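Long-range contacts in serine--tRNA ligase (Pyrococcus horikoshii, PDB 2DQ0), which probably catalyses the ATP-dependent attachment of serine to tRNA(Ser), and also to tRNA(Sec), in the aminoacylation step of protein biosynthesis: residues Gln307-Arg312 with His401-Thr406; Arg184-Leu189 with Lys294-Val299. All blocks are in the same frame, centred on the assembly; numbering follows the deposited sequence.

Contact 1 of 2, residues Gln307-Arg312 with His401-Thr406; sequences QFVYSR and HTLNST. With SSA (5'-O-(N-(L-seryl)-sulfamoyl)adenosine), chain G.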
ATOM      1  N   GLN A 307       8.813   7.977  13.751  1.00 45.32           N
ATOM      2  CA  GLN A 307      10.073   7.951  14.503  1.00 44.17           C
ATOM      3  C   GLN A 307      10.186   6.578  15.156  1.00 44.11           C
ATOM      4  O   GLN A 307       9.232   6.112  15.786  1.00 44.57           O
ATOM      5  CB  GLN A 307      10.078   8.963  15.658  1.00 45.01           C
ATOM      6  CG  GLN A 307      10.013  10.443  15.326  1.00 44.62           C
ATOM      7  CD  GLN A 307       9.901  11.266  16.596  1.00 50.68           C
ATOM      8  OE1 GLN A 307       8.831  11.796  16.936  1.00 49.11           O
ATOM      9  NE2 GLN A 307      11.000  11.350  17.327  1.00 51.32           N
ATOM     10  N   PHE A 308      11.336   5.927  15.025  1.00 43.55           N
ATOM     11  CA  PHE A 308      11.519   4.638  15.687  1.00 43.30           C
ATOM     12  C   PHE A 308      12.915   4.618  16.281  1.00 50.70           C
ATOM     13  O   PHE A 308      13.884   5.043  15.635  1.00 44.20           O
ATOM     14  CB  PHE A 308      11.330   3.492  14.718  1.00 43.69           C
ATOM     15  CG  PHE A 308      11.246   2.138  15.381  1.00 49.88           C
ATOM     16  CD1 PHE A 308      12.404   1.484  15.832  1.00 39.26           C
ATOM     17  CD2 PHE A 308      10.011   1.487  15.500  1.00 43.61           C
ATOM     18  CE1 PHE A 308      12.326   0.203  16.380  1.00 47.07           C
ATOM     19  CE2 PHE A 308       9.920   0.209  16.046  1.00 48.57           C
ATOM     20  CZ  PHE A 308      11.081  -0.443  16.489  1.00 47.46           C
ATOM     21  N   VAL A 309      12.996   4.110  17.513  1.00 52.72           N
ATOM     22  CA  VAL A 309      14.226   4.068  18.296  1.00 41.69           C
ATOM     23  C   VAL A 309      14.597   2.747  18.965  1.00 49.13           C
ATOM     24  O   VAL A 309      13.761   2.064  19.575  1.00 40.64           O
ATOM     25  CB  VAL A 309      14.168   5.135  19.413  1.00 42.36           C
ATOM     26  CG1 VAL A 309      15.370   5.020  20.330  1.00 45.17           C
ATOM     27  CG2 VAL A 309      14.111   6.517  18.800  1.00 40.31           C
ATOM     28  N   TYR A 310      15.878   2.404  18.844  1.00 54.50           N
ATOM     29  CA  TYR A 310      16.443   1.218  19.474  1.00 50.97           C
ATOM     30  C   TYR A 310      17.427   1.827  20.444  1.00 54.94           C
ATOM     31  O   TYR A 310      18.344   2.521  20.017  1.00 53.74           O
ATOM     32  CB  TYR A 310      17.246   0.369  18.497  1.00 48.24           C
ATOM     33  CG  TYR A 310      16.470  -0.394  17.458  1.00 48.63           C
ATOM     34  CD1 TYR A 310      15.978   0.239  16.313  1.00 48.05           C
ATOM     35  CD2 TYR A 310      16.292  -1.771  17.577  1.00 49.30           C
ATOM     36  CE1 TYR A 310      15.337  -0.489  15.309  1.00 42.86           C
ATOM     37  CE2 TYR A 310      15.649  -2.508  16.574  1.00 46.68           C
ATOM     38  CZ  TYR A 310      15.177  -1.859  15.445  1.00 47.63           C
ATOM     39  OH  TYR A 310      14.558  -2.588  14.449  1.00 50.27           O
ATOM     40  N   SER A 311      17.245   1.595  21.739  1.00 59.60           N
ATOM     41  CA  SER A 311      18.180   2.145  22.718  1.00 66.11           C
ATOM     42  C   SER A 311      18.570   1.133  23.799  1.00 69.54           C
ATOM     43  O   SER A 311      18.075  -0.006  23.840  1.00 65.83           O
ATOM     44  CB  SER A 311      17.591   3.389  23.398  1.00 67.50           C
ATOM     45  OG  SER A 311      16.710   3.030  24.452  1.00 59.86           O
ATOM     46  N   ARG A 312      19.484   1.556  24.664  1.00 67.75           N
ATOM     47  CA  ARG A 312      19.901   0.720  25.775  1.00 65.34           C
ATOM     48  C   ARG A 312      18.756   0.863  26.764  1.00 59.76           C
ATOM     49  O   ARG A 312      18.174   1.936  26.897  1.00 57.41           O
ATOM     50  CB  ARG A 312      21.169   1.278  26.420  1.00 70.37           C
ATOM     51  CG  ARG A 312      22.296   1.515  25.454  1.00 77.25           C
ATOM     52  CD  ARG A 312      23.417   2.349  26.065  1.00 78.63           C
ATOM     53  NE  ARG A 312      24.670   2.016  25.401  1.00 76.60           N
ATOM     54  CZ  ARG A 312      25.325   0.872  25.593  1.00 74.01           C
ATOM     55  NH1 ARG A 312      24.854  -0.036  26.446  1.00 61.23           N
ATOM     56  NH2 ARG A 312      26.418   0.613  24.887  1.00 69.40           N
ATOM     57  N   HIS A 401      15.758  -1.850  23.916  1.00 50.55           N
ATOM     58  CA  HIS A 401      14.454  -1.266  24.187  1.00 54.70           C
ATOM     59  C   HIS A 401      14.037  -0.612  22.885  1.00 51.79           C
ATOM     60  O   HIS A 401      14.876  -0.091  22.153  1.00 53.66           O
ATOM     61  CB  HIS A 401      14.507  -0.236  25.316  1.00 49.33           C
ATOM     62  CG  HIS A 401      14.308  -0.829  26.675  1.00 56.29           C
ATOM     63  ND1 HIS A 401      14.037  -0.061  27.790  1.00 49.04           N
ATOM     64  CD2 HIS A 401      14.309  -2.120  27.094  1.00 55.11           C
ATOM     65  CE1 HIS A 401      13.875  -0.858  28.834  1.00 55.76           C
ATOM     66  NE2 HIS A 401      14.034  -2.111  28.440  1.00 51.77           N
ATOM     67  N   THR A 402      12.757  -0.678  22.563  1.00 51.79           N
ATOM     68  CA  THR A 402      12.290  -0.053  21.337  1.00 49.30           C
ATOM     69  C   THR A 402      11.283   1.018  21.666  1.00 44.98           C
ATOM     70  O   THR A 402      10.533   0.912  22.634  1.00 40.97           O
ATOM     71  CB  THR A 402      11.629  -1.071  20.367  1.00 48.30           C
ATOM     72  OG1 THR A 402      10.461  -1.641  20.973  1.00 58.64           O
ATOM     73  CG2 THR A 402      12.598  -2.169  20.021  1.00 44.51           C
ATOM     74  N   LEU A 403      11.290   2.067  20.860  1.00 43.67           N
ATOM     75  CA  LEU A 403      10.336   3.145  21.023  1.00 51.55           C
ATOM     76  C   LEU A 403       9.840   3.597  19.654  1.00 51.66           C
ATOM     77  O   LEU A 403      10.502   3.374  18.634  1.00 52.70           O
ATOM     78  CB  LEU A 403      10.966   4.326  21.761  1.00 54.15           C
ATOM     79  CG  LEU A 403      11.282   4.099  23.238  1.00 53.45           C
ATOM     80  CD1 LEU A 403      12.660   3.458  23.384  1.00 44.70           C
ATOM     81  CD2 LEU A 403      11.248   5.427  23.947  1.00 46.12           C
ATOM     82  N   ASN A 404       8.655   4.198  19.626  1.00 47.98           N
ATOM     83  CA  ASN A 404       8.115   4.717  18.378  1.00 46.91           C
ATOM     84  C   ASN A 404       7.236   5.910  18.679  1.00 42.94           C
ATOM     85  O   ASN A 404       6.710   6.074  19.785  1.00 37.50           O
ATOM     86  CB  ASN A 404       7.336   3.640  17.610  1.00 45.96           C
ATOM     87  CG  ASN A 404       6.060   3.229  18.303  1.00 47.40           C
ATOM     88  OD1 ASN A 404       5.075   3.964  18.302  1.00 55.29           O
ATOM     89  ND2 ASN A 404       6.067   2.049  18.895  1.00 50.44           N
ATOM     90  N   SER A 405       7.108   6.768  17.691  1.00 40.68           N
ATOM     91  CA  SER A 405       6.296   7.944  17.851  1.00 38.68           C
ATOM     92  C   SER A 405       5.973   8.551  16.521  1.00 42.56           C
ATOM     93  O   SER A 405       6.792   8.599  15.598  1.00 38.38           O
ATOM     94  CB  SER A 405       7.021   8.983  18.701  1.00 41.22           C
ATOM     95  OG  SER A 405       6.275  10.183  18.816  1.00 31.87           O
ATOM     96  N   THR A 406       4.751   9.023  16.427  1.00 43.54           N
ATOM     97  CA  THR A 406       4.329   9.684  15.222  1.00 43.90           C
ATOM     98  C   THR A 406       5.180  10.939  15.098  1.00 42.80           C
ATOM     99  O   THR A 406       5.496  11.574  16.106  1.00 40.92           O
ATOM    100  CB  THR A 406       2.869  10.159  15.348  1.00 42.14           C
ATOM    101  OG1 THR A 406       2.067   9.100  15.872  1.00 38.09           O
ATOM    102  CG2 THR A 406       2.329  10.610  13.993  1.00 37.77           C
TER
HETATM  103  N10 SSA G1001       3.467   3.498  15.405  1.00 26.83           N
HETATM  104  CA  SSA G1001       2.647   4.298  16.332  1.00 44.84           C
HETATM  105  CB  SSA G1001       3.192   5.694  16.473  1.00 47.08           C
HETATM  106  OG  SSA G1001       2.973   6.484  15.299  1.00 42.65           O
HETATM  107  C9  SSA G1001       1.191   4.421  15.900  1.00 38.24           C
HETATM  108  O9  SSA G1001       0.816   4.000  14.809  1.00 45.87           O
HETATM  109  N8  SSA G1001       0.349   4.985  16.775  1.00 39.90           N
HETATM  110  S1  SSA G1001      -1.196   5.204  16.387  1.00 38.54           S
HETATM  111  O1S SSA G1001      -1.735   3.869  16.176  1.00 31.52           O
HETATM  112  O2S SSA G1001      -1.751   6.064  17.425  1.00 40.15           O
HETATM  113  O5' SSA G1001      -1.136   5.963  15.016  1.00 39.49           O
HETATM  114  C5' SSA G1001      -0.447   7.196  14.937  1.00 45.06           C
HETATM  115  C4' SSA G1001      -1.314   8.283  14.383  1.00 42.79           C
HETATM  116  O4' SSA G1001      -1.734   7.966  13.041  1.00 43.31           O
HETATM  117  C3' SSA G1001      -2.610   8.603  15.099  1.00 52.63           C
HETATM  118  O3' SSA G1001      -2.343   9.377  16.250  1.00 47.76           O
HETATM  119  C2' SSA G1001      -3.285   9.440  14.028  1.00 48.39           C
HETATM  120  O2' SSA G1001      -2.739  10.727  13.866  1.00 42.93           O
HETATM  121  C1' SSA G1001      -2.984   8.591  12.785  1.00 46.46           C
HETATM  122  N9  SSA G1001      -3.947   7.521  12.543  1.00 38.09           N
HETATM  123  C8  SSA G1001      -4.086   6.300  13.184  1.00 30.46           C
HETATM  124  N7  SSA G1001      -5.065   5.570  12.715  1.00 35.65           N
HETATM  125  C5  SSA G1001      -5.612   6.356  11.704  1.00 39.02           C
HETATM  126  C6  SSA G1001      -6.704   6.157  10.818  1.00 38.33           C
HETATM  127  N6  SSA G1001      -7.452   5.058  10.820  1.00 46.55           N
HETATM  128  N1  SSA G1001      -6.983   7.141   9.908  1.00 42.79           N
HETATM  129  C2  SSA G1001      -6.211   8.251   9.903  1.00 36.62           C
HETATM  130  N3  SSA G1001      -5.158   8.551  10.697  1.00 44.26           N
HETATM  131  C4  SSA G1001      -4.922   7.559  11.586  1.00 32.52           C

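Contact 2 of 2, residues Arg184-Leu189 with Lys294-Val299; sequences RFYYLL and KGIFRV. With SSA (5'-O-(N-(L-seryl)-sulfamoyl)adenosine), chain G; SO4 (sulfate ion), chain C; SO4 (sulfate ion), chain D.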
ATOM      1  N   ARG A 184     -14.875   5.075   3.890  1.00 44.28           N
ATOM      2  CA  ARG A 184     -13.634   5.444   4.558  1.00 42.11           C
ATOM      3  C   ARG A 184     -12.344   5.346   3.713  1.00 40.28           C
ATOM      4  O   ARG A 184     -11.251   5.158   4.236  1.00 43.70           O
ATOM      5  CB  ARG A 184     -13.523   4.693   5.888  1.00 38.17           C
ATOM      6  CG  ARG A 184     -14.694   5.068   6.822  1.00 39.42           C
ATOM      7  CD  ARG A 184     -14.514   4.723   8.314  1.00 32.42           C
ATOM      8  NE  ARG A 184     -14.471   3.290   8.515  1.00 37.66           N
ATOM      9  CZ  ARG A 184     -14.208   2.702   9.673  1.00 53.14           C
ATOM     10  NH1 ARG A 184     -14.187   1.370   9.741  1.00 39.90           N
ATOM     11  NH2 ARG A 184     -13.966   3.445  10.754  1.00 54.63           N
ATOM     12  N   PHE A 185     -12.519   5.464   2.397  1.00 38.25           N
ATOM     13  CA  PHE A 185     -11.438   5.556   1.416  1.00 37.24           C
ATOM     14  C   PHE A 185     -11.716   6.927   0.778  1.00 34.95           C
ATOM     15  O   PHE A 185     -12.792   7.474   0.943  1.00 42.55           O
ATOM     16  CB  PHE A 185     -11.542   4.488   0.337  1.00 41.06           C
ATOM     17  CG  PHE A 185     -10.898   3.197   0.707  1.00 43.69           C
ATOM     18  CD1 PHE A 185     -11.660   2.122   1.137  1.00 35.10           C
ATOM     19  CD2 PHE A 185      -9.520   3.057   0.631  1.00 30.66           C
ATOM     20  CE1 PHE A 185     -11.057   0.929   1.479  1.00 35.21           C
ATOM     21  CE2 PHE A 185      -8.911   1.863   0.972  1.00 31.62           C
ATOM     22  CZ  PHE A 185      -9.680   0.792   1.399  1.00 35.97           C
ATOM     23  N   TYR A 186     -10.780   7.484   0.037  1.00 34.14           N
ATOM     24  CA  TYR A 186     -11.017   8.784  -0.565  1.00 32.58           C
ATOM     25  C   TYR A 186     -10.049   9.093  -1.709  1.00 35.66           C
ATOM     26  O   TYR A 186      -9.035   8.413  -1.864  1.00 32.73           O
ATOM     27  CB  TYR A 186     -10.799   9.847   0.490  1.00 40.13           C
ATOM     28  CG  TYR A 186      -9.462   9.662   1.144  1.00 33.97           C
ATOM     29  CD1 TYR A 186      -9.342   8.870   2.284  1.00 39.11           C
ATOM     30  CD2 TYR A 186      -8.293  10.172   0.565  1.00 41.02           C
ATOM     31  CE1 TYR A 186      -8.105   8.582   2.830  1.00 41.21           C
ATOM     32  CE2 TYR A 186      -7.027   9.888   1.115  1.00 31.89           C
ATOM     33  CZ  TYR A 186      -6.950   9.091   2.253  1.00 37.97           C
ATOM     34  OH  TYR A 186      -5.744   8.808   2.854  1.00 45.23           O
ATOM     35  N   TYR A 187     -10.391  10.104  -2.515  1.00 27.86           N
ATOM     36  CA  TYR A 187      -9.488  10.604  -3.548  1.00 24.34           C
ATOM     37  C   TYR A 187      -9.178  11.964  -2.915  1.00 35.14           C
ATOM     38  O   TYR A 187     -10.088  12.660  -2.451  1.00 34.47           O
ATOM     39  CB  TYR A 187     -10.148  10.880  -4.920  1.00 27.99           C
ATOM     40  CG  TYR A 187     -10.456   9.678  -5.774  1.00 35.99           C
ATOM     41  CD1 TYR A 187     -11.627   8.939  -5.572  1.00 38.86           C
ATOM     42  CD2 TYR A 187      -9.575   9.268  -6.783  1.00 37.29           C
ATOM     43  CE1 TYR A 187     -11.913   7.836  -6.338  1.00 39.53           C
ATOM     44  CE2 TYR A 187      -9.857   8.153  -7.566  1.00 36.73           C
ATOM     45  CZ  TYR A 187     -11.030   7.444  -7.335  1.00 40.29           C
ATOM     46  OH  TYR A 187     -11.345   6.349  -8.096  1.00 42.50           O
ATOM     47  N   LEU A 188      -7.904  12.322  -2.859  1.00 31.59           N
ATOM     48  CA  LEU A 188      -7.499  13.615  -2.332  1.00 34.23           C
ATOM     49  C   LEU A 188      -7.103  14.413  -3.605  1.00 44.78           C
ATOM     50  O   LEU A 188      -6.484  13.864  -4.539  1.00 37.94           O
ATOM     51  CB  LEU A 188      -6.328  13.418  -1.391  1.00 33.96           C
ATOM     52  CG  LEU A 188      -6.402  13.920   0.043  1.00 44.98           C
ATOM     53  CD1 LEU A 188      -7.713  13.529   0.742  1.00 44.53           C
ATOM     54  CD2 LEU A 188      -5.202  13.337   0.759  1.00 25.23           C
ATOM     55  N   LEU A 189      -7.483  15.690  -3.653  1.00 43.16           N
ATOM     56  CA  LEU A 189      -7.238  16.518  -4.832  1.00 40.07           C
ATOM     57  C   LEU A 189      -6.505  17.837  -4.624  1.00 41.39           C
ATOM     58  O   LEU A 189      -6.374  18.336  -3.500  1.00 41.98           O
ATOM     59  CB  LEU A 189      -8.570  16.833  -5.520  1.00 29.72           C
ATOM     60  CG  LEU A 189      -9.554  15.686  -5.758  1.00 40.76           C
ATOM     61  CD1 LEU A 189     -10.943  16.256  -5.973  1.00 27.83           C
ATOM     62  CD2 LEU A 189      -9.140  14.858  -6.970  1.00 34.36           C
ATOM     63  N   LYS A 294     -16.667  12.219   9.219  1.00 99.26           N
ATOM     64  CA  LYS A 294     -16.785  11.571   7.895  1.00 89.75           C
ATOM     65  C   LYS A 294     -15.797  11.821   6.752  1.00 76.91           C
ATOM     66  O   LYS A 294     -16.046  11.400   5.612  1.00 72.32           O
ATOM     67  CB  LYS A 294     -18.206  11.792   7.350  1.00 92.01           C
ATOM     68  CG  LYS A 294     -19.100  12.648   8.236  1.00 90.26           C
ATOM     69  CD  LYS A 294     -18.572  14.072   8.393  1.00 92.71           C
ATOM     70  CE  LYS A 294     -19.245  14.776   9.573  1.00 94.30           C
ATOM     71  NZ  LYS A 294     -18.707  16.139   9.811  1.00 90.61           N
ATOM     72  N   GLY A 295     -14.680  12.470   7.043  1.00 66.26           N
ATOM     73  CA  GLY A 295     -13.711  12.731   5.995  1.00 55.65           C
ATOM     74  C   GLY A 295     -12.433  11.904   6.021  1.00 49.69           C
ATOM     75  O   GLY A 295     -12.434  10.734   5.663  1.00 49.72           O
ATOM     76  N   ILE A 296     -11.332  12.514   6.443  1.00 42.44           N
ATOM     77  CA  ILE A 296     -10.055  11.817   6.473  1.00 40.59           C
ATOM     78  C   ILE A 296      -9.451  11.700   7.861  1.00 44.76           C
ATOM     79  O   ILE A 296      -8.230  11.584   8.026  1.00 46.33           O
ATOM     80  CB  ILE A 296      -9.036  12.502   5.554  1.00 30.93           C
ATOM     81  CG1 ILE A 296      -8.764  13.933   6.029  1.00 33.79           C
ATOM     82  CG2 ILE A 296      -9.535  12.478   4.138  1.00 24.14           C
ATOM     83  CD1 ILE A 296      -7.762  14.717   5.135  1.00 26.93           C
ATOM     84  N   PHE A 297     -10.312  11.731   8.864  1.00 44.77           N
ATOM     85  CA  PHE A 297      -9.856  11.615  10.234  1.00 45.20           C
ATOM     86  C   PHE A 297      -9.561  10.159  10.600  1.00 44.88           C
ATOM     87  O   PHE A 297      -8.576   9.859  11.268  1.00 35.43           O
ATOM     88  CB  PHE A 297     -10.922  12.144  11.179  1.00 42.38           C
ATOM     89  CG  PHE A 297     -10.491  12.152  12.598  1.00 43.09           C
ATOM     90  CD1 PHE A 297      -9.588  13.121  13.057  1.00 41.98           C
ATOM     91  CD2 PHE A 297     -10.921  11.152  13.477  1.00 44.55           C
ATOM     92  CE1 PHE A 297      -9.109  13.094  14.377  1.00 38.70           C
ATOM     93  CE2 PHE A 297     -10.447  11.115  14.808  1.00 43.90           C
ATOM     94  CZ  PHE A 297      -9.534  12.097  15.251  1.00 44.37           C
ATOM     95  N   ARG A 298     -10.443   9.261  10.183  1.00 38.92           N
ATOM     96  CA  ARG A 298     -10.285   7.850  10.482  1.00 45.24           C
ATOM     97  C   ARG A 298     -10.646   7.067   9.221  1.00 47.17           C
ATOM     98  O   ARG A 298     -11.813   6.770   8.947  1.00 44.93           O
ATOM     99  CB  ARG A 298     -11.185   7.456  11.668  1.00 44.87           C
ATOM    100  CG  ARG A 298     -11.208   5.967  11.941  1.00 46.95           C
ATOM    101  CD  ARG A 298     -12.169   5.615  13.049  1.00 47.77           C
ATOM    102  NE  ARG A 298     -11.587   5.864  14.355  1.00 61.40           N
ATOM    103  CZ  ARG A 298     -12.001   6.807  15.194  1.00 73.19           C
ATOM    104  NH1 ARG A 298     -13.012   7.601  14.863  1.00 62.94           N
ATOM    105  NH2 ARG A 298     -11.405   6.943  16.372  1.00 72.12           N
ATOM    106  N   VAL A 299      -9.619   6.728   8.459  1.00 38.89           N
ATOM    107  CA  VAL A 299      -9.814   6.038   7.215  1.00 31.50           C
ATOM    108  C   VAL A 299      -8.984   4.770   7.111  1.00 38.36           C
ATOM    109  O   VAL A 299      -8.203   4.425   8.003  1.00 33.04           O
ATOM    110  CB  VAL A 299      -9.441   6.967   6.084  1.00 38.12           C
ATOM    111  CG1 VAL A 299     -10.475   8.073   5.968  1.00 35.18           C
ATOM    112  CG2 VAL A 299      -8.058   7.593   6.382  1.00 32.68           C
TER
HETATM  113  N10 SSA G1001       3.467   3.498  15.405  1.00 26.83           N
HETATM  114  CA  SSA G1001       2.647   4.298  16.332  1.00 44.84           C
HETATM  115  CB  SSA G1001       3.192   5.694  16.473  1.00 47.08           C
HETATM  116  OG  SSA G1001       2.973   6.484  15.299  1.00 42.65           O
HETATM  117  C9  SSA G1001       1.191   4.421  15.900  1.00 38.24           C
HETATM  118  O9  SSA G1001       0.816   4.000  14.809  1.00 45.87           O
HETATM  119  N8  SSA G1001       0.349   4.985  16.775  1.00 39.90           N
HETATM  120  S1  SSA G1001      -1.196   5.204  16.387  1.00 38.54           S
HETATM  121  O1S SSA G1001      -1.735   3.869  16.176  1.00 31.52           O
HETATM  122  O2S SSA G1001      -1.751   6.064  17.425  1.00 40.15           O
HETATM  123  O5' SSA G1001      -1.136   5.963  15.016  1.00 39.49           O
HETATM  124  C5' SSA G1001      -0.447   7.196  14.937  1.00 45.06           C
HETATM  125  C4' SSA G1001      -1.314   8.283  14.383  1.00 42.79           C
HETATM  126  O4' SSA G1001      -1.734   7.966  13.041  1.00 43.31           O
HETATM  127  C3' SSA G1001      -2.610   8.603  15.099  1.00 52.63           C
HETATM  128  O3' SSA G1001      -2.343   9.377  16.250  1.00 47.76           O
HETATM  129  C2' SSA G1001      -3.285   9.440  14.028  1.00 48.39           C
HETATM  130  O2' SSA G1001      -2.739  10.727  13.866  1.00 42.93           O
HETATM  131  C1' SSA G1001      -2.984   8.591  12.785  1.00 46.46           C
HETATM  132  N9  SSA G1001      -3.947   7.521  12.543  1.00 38.09           N
HETATM  133  C8  SSA G1001      -4.086   6.300  13.184  1.00 30.46           C
HETATM  134  N7  SSA G1001      -5.065   5.570  12.715  1.00 35.65           N
HETATM  135  C5  SSA G1001      -5.612   6.356  11.704  1.00 39.02           C
HETATM  136  C6  SSA G1001      -6.704   6.157  10.818  1.00 38.33           C
HETATM  137  N6  SSA G1001      -7.452   5.058  10.820  1.00 46.55           N
HETATM  138  N1  SSA G1001      -6.983   7.141   9.908  1.00 42.79           N
HETATM  139  C2  SSA G1001      -6.211   8.251   9.903  1.00 36.62           C
HETATM  140  N3  SSA G1001      -5.158   8.551  10.697  1.00 44.26           N
HETATM  141  C4  SSA G1001      -4.922   7.559  11.586  1.00 32.52           C
HETATM  142  S   SO4 C2001     -15.960   0.246   6.685  1.00 71.31           S
HETATM  143  O1  SO4 C2001     -15.890  -0.616   5.489  1.00 78.92           O
HETATM  144  O2  SO4 C2001     -15.266   1.510   6.399  1.00 71.50           O
HETATM  145  O3  SO4 C2001     -17.370   0.530   7.018  1.00 82.69           O
HETATM  146  O4  SO4 C2001     -15.314  -0.439   7.822  1.00 65.89           O
HETATM  147  S   SO4 D2003     -15.292   9.888  15.936  1.00107.50           S
HETATM  148  O1  SO4 D2003     -14.753   9.475  14.624  1.00107.80           O
HETATM  149  O2  SO4 D2003     -15.587  11.333  15.888  1.00105.08           O
HETATM  150  O3  SO4 D2003     -16.528   9.145  16.264  1.00107.30           O
HETATM  151  O4  SO4 D2003     -14.283   9.601  16.972  1.00108.24           O

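Contact 1 of 2, residues Gln307-Arg312 with His401-Thr406
F308 lays one face of its ring over the carbonyl oxygen of L403, which stands 3.5 Å from the ring plane and toward the rim. With CG anti to the backbone N (chi1 -169°), the ring is brought across the neighbouring strand, so that CZ comes 4.0 Å from CB of T402 and CD2 lies equally near CB of N404. Helix 254-259 closes over this side through E254, L257 and A258, making it the dense part of the contact. Were the ring cut back to an alanine, a gap is likely to open beneath that helix, and T402 and N404 would lose the ring they pack against on this side.

On the face that carries V309 and L403, their CB atoms meet at 4.1 Å. Six backbone hydrogen bonds tie the antiparallel strands together, in the pairs Q307-S405, V309-L403 and S311-H401; the straightest runs from V309 N to L403 O (2.8 Å, 169° at the hydrogen). The S311-H401 end is looser: H401 and R312 are partly exposed, and R312 turns from the opposite strand to form a salt bridge with D391.

At the inner end, S405 OG donates to T406 O (3.1 Å), while T406 OG1 donates to the seryl hydroxyl OG of the adenylate analogue at 2.8 Å. The amide of N404 lies against the same seryl group. These strands belong to the antiparallel sheet of the class II synthetase core, where the second strand of motif 2 lies beside the strand of motif 3 and the serine pocket opens at its end.

Contact 2 of 2, residues Arg184-Leu189 with Lys294-Val299
Two arginines, R184 and R298, run side by side in the same direction, each ending on sulfate. NH2 of R184 rests against CD of R298 at 3.6 Å, at the edge of the R184 guanidinium, and the two guanidinium planes are turned 44° apart. A bend at chi3 (-66°) points NE and NH1 of R184 at one sulfate, with NE reaching O2 at 2.9 Å and NH1 reaching O4; NH1 also holds the carbonyl oxygen of E285. R298 NH1 donates to O4 of a second sulfate at 3.2 Å, its NH2 forms a salt bridge with another sulfate, and its NE makes a long, weak ion pair with E285.

Beyond the arginines the join is apolar. CG2 of I296 sits over one face of the Y186 ring, 4.2 Å from the centroid and 15° off the normal, a CH-pi contact, and touches CD1 of L188 at 4.0 Å as well. V299 meets the same ring at its edge, CG2 to CE1 at 3.7 Å. The hydroxyl of Y186 is bonded to the carbonyl of Q301, which helps fix the ring. L188 and L189 also pair with a strand of the second subunit, so this wall backs onto the dimer interface.

V299 makes both of its hydrogen bonds to the adenine through its backbone: its N donates to N1 of the analogue at 3.0 Å, and its O accepts from N6. That pattern of one donor and one acceptor suits adenine, while the sulfates, probably from the crystallisation liquor, suggest that the paired arginines make this rim of the pocket attractive to anions.

Along the chain the contacts follow one another: contact 2 closes at 299 and contact 1 opens at 307. Strand 301-311 connects them, since the loop holding 294-299 runs straight into it and its far half carries 307-311. This loop, with strands 273-282 and 301-311, forms motif 2 of class II synthetases. The centres are 29 Å apart and the nearest atoms about 11 Å, so they do not touch, but the adenylate analogue bridges them, its adenine end at contact 2 and its seryl end at contact 1. Contact 1 lies in the core sheet, whereas contact 2 lies further out, beside the second subunit, which places the adenine site close to the dimer interface.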